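Local coordinates for GH62 hydrolase (Scytalidium thermophilum, PDB 4PVA), which is a family 62 glycoside hydrolase, an alpha-L-arabinofuranosidase that probably removes arabinose side groups from arabinoxylan, at residues D47-L52 with A101-F106. Numbering follows the deposited sequence.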
loop_
_atom_site.group_PDB
_atom_site.type_symbol
_atom_site.label_atom_id
_atom_site.label_comp_id
_atom_site.label_asym_id
_atom_site.label_seq_id
_atom_site.Cartn_x
_atom_site.Cartn_y
_atom_site.Cartn_z
ATOM N N ASP A 47 -0.649 6.012 5.237
ATOM C CA ASP A 47 -0.849 4.893 4.321
ATOM C C ASP A 47 -1.487 5.290 2.998
ATOM O O ASP A 47 -2.615 4.919 2.690
ATOM C CB ASP A 47 -1.517 3.709 5.017
ATOM C CG ASP A 47 -2.864 3.971 5.569
ATOM O OD1 ASP A 47 -3.752 4.454 4.810
ATOM O OD2 ASP A 47 -3.100 3.627 6.778
ATOM N N PRO A 48 -0.737 6.020 2.158
ATOM C CA PRO A 48 -1.319 6.514 0.906
ATOM C C PRO A 48 -1.324 5.483 -0.212
ATOM O O PRO A 48 -0.443 4.618 -0.293
ATOM C CB PRO A 48 -0.378 7.668 0.552
ATOM C CG PRO A 48 0.940 7.206 1.066
ATOM C CD PRO A 48 0.632 6.511 2.358
ATOM N N THR A 49 -2.291 5.607 -1.099
ATOM C CA THR A 49 -2.282 4.949 -2.412
ATOM C C THR A 49 -2.536 6.062 -3.423
ATOM O O THR A 49 -3.278 7.004 -3.115
ATOM C CB THR A 49 -3.336 3.818 -2.499
ATOM O OG1 THR A 49 -3.276 3.234 -3.798
ATOM C CG2 THR A 49 -4.750 4.327 -2.256
ATOM N N ALA A 50 -1.905 5.990 -4.591
ATOM C CA ALA A 50 -1.971 7.116 -5.515
ATOM C C ALA A 50 -1.756 6.693 -6.947
ATOM O O ALA A 50 -0.950 5.797 -7.246
ATOM C CB ALA A 50 -0.918 8.145 -5.152
ATOM N N VAL A 51 -2.447 7.412 -7.839
ATOM C CA VAL A 51 -2.259 7.319 -9.268
ATOM C C VAL A 51 -2.094 8.709 -9.853
ATOM O O VAL A 51 -2.537 9.682 -9.250
ATOM C CB VAL A 51 -3.419 6.563 -9.954
ATOM C CG1 VAL A 51 -3.447 5.093 -9.529
ATOM C CG2 VAL A 51 -4.765 7.235 -9.660
ATOM N N LEU A 52 -1.440 8.760 -11.004
ATOM C CA LEU A 52 -1.254 10.016 -11.739
ATOM C C LEU A 52 -1.931 9.829 -13.075
ATOM O O LEU A 52 -1.614 8.921 -13.806
ATOM C CB LEU A 52 0.228 10.311 -11.883
ATOM C CG LEU A 52 0.639 11.435 -12.850
ATOM C CD1 LEU A 52 0.057 12.767 -12.420
ATOM C CD2 LEU A 52 2.155 11.539 -12.957
ATOM N N ALA A 101 -9.378 1.492 6.904
ATOM C CA ALA A 101 -7.998 1.915 6.873
ATOM C C ALA A 101 -7.241 1.255 5.749
ATOM O O ALA A 101 -7.581 0.163 5.264
ATOM C CB ALA A 101 -7.323 1.572 8.188
ATOM N N ALA A 102 -6.140 1.883 5.370
ATOM C CA ALA A 102 -5.084 1.292 4.527
ATOM C C ALA A 102 -5.551 0.893 3.130
ATOM O O ALA A 102 -5.586 -0.298 2.785
ATOM C CB ALA A 102 -4.392 0.144 5.241
ATOM N N PRO A 103 -5.891 1.884 2.315
ATOM C CA PRO A 103 -6.402 1.610 0.978
ATOM C C PRO A 103 -5.319 1.367 -0.077
ATOM O O PRO A 103 -4.151 1.804 0.067
ATOM C CB PRO A 103 -7.150 2.897 0.631
ATOM C CG PRO A 103 -6.407 3.956 1.354
ATOM C CD PRO A 103 -5.922 3.326 2.619
ATOM N N GLN A 104 -5.749 0.727 -1.163
ATOM C CA GLN A 104 -5.011 0.508 -2.404
ATOM C C GLN A 104 -6.025 0.787 -3.508
ATOM O O GLN A 104 -7.099 0.179 -3.489
ATOM C CB GLN A 104 -4.536 -0.925 -2.508
ATOM C CG GLN A 104 -3.857 -1.253 -3.821
ATOM C CD GLN A 104 -3.931 -2.696 -4.230
ATOM O OE1 GLN A 104 -4.816 -3.435 -3.803
ATOM N NE2 GLN A 104 -3.011 -3.102 -5.089
ATOM N N VAL A 105 -5.689 1.637 -4.463
ATOM C CA VAL A 105 -6.607 1.971 -5.567
ATOM C C VAL A 105 -6.079 1.485 -6.903
ATOM O O VAL A 105 -4.903 1.645 -7.204
ATOM C CB VAL A 105 -6.903 3.491 -5.635
ATOM C CG1 VAL A 105 -5.751 4.333 -6.123
ATOM C CG2 VAL A 105 -8.150 3.715 -6.477
ATOM N N PHE A 106 -6.949 0.934 -7.740
ATOM C CA PHE A 106 -6.600 0.556 -9.095
ATOM C C PHE A 106 -7.862 0.484 -9.936
ATOM O O PHE A 106 -8.973 0.415 -9.397
ATOM C CB PHE A 106 -5.823 -0.778 -9.162
ATOM C CG PHE A 106 -6.545 -1.924 -8.530
ATOM C CD1 PHE A 106 -7.477 -2.687 -9.243
ATOM C CD2 PHE A 106 -6.370 -2.203 -7.175
ATOM C CE1 PHE A 106 -8.168 -3.714 -8.624
ATOM C CE2 PHE A 106 -7.063 -3.202 -6.556
ATOM C CZ PHE A 106 -7.970 -3.961 -7.279
HETATM O O HOH W 1 -2.620 1.769 2.388
#
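Thr49 meets the backbone of Pro103, Gln104 and Val105 with its whole side chain. Its CB lies 3.4 Å from Pro103 O. OG1 accepts a hydrogen bond from Val105 N over 3.0 Å, fairly straight at an N-H...O angle of 159°. The rotamer sets this up: OG1 stands opposite the backbone N (chi1 180°), which leaves CG2 between N and the carbonyl carbon, 4.0 Å from Pro103 CG. The hydroxyl is gripped a second time, by Glu297. Replaced by alanine, this position would lose OG1 and CG2, which is likely to leave Val105 N and Glu297 OE1 without their shared partner and to open a gap beside the Pro103 ring. The Asp47 side chain runs across Pro103 at roughly a right angle, with OD1 3.3 Å from Pro103 CD; Ser62 OG bonds to both Asp47 OD1 and Ala102 N, tying the two strands together indirectly. A water also lies between Asp47 O and Pro103 O, 2.8 Å from the latter. Val51 and Val105 cross more loosely, their CG1 methyls 4.2 Å apart. The short axes run nearly parallel, 13° apart, and strands 44-53 and 101-108 are the inner edges of successive four-stranded antiparallel sheets, consistent with neighbouring blades of the five-bladed beta-propeller of GH62 enzymes. Strand 56-65 backs Thr49 and Val105 through Phe60, and strand 162-168 of the following sheet receives Gln104 at Val166 O.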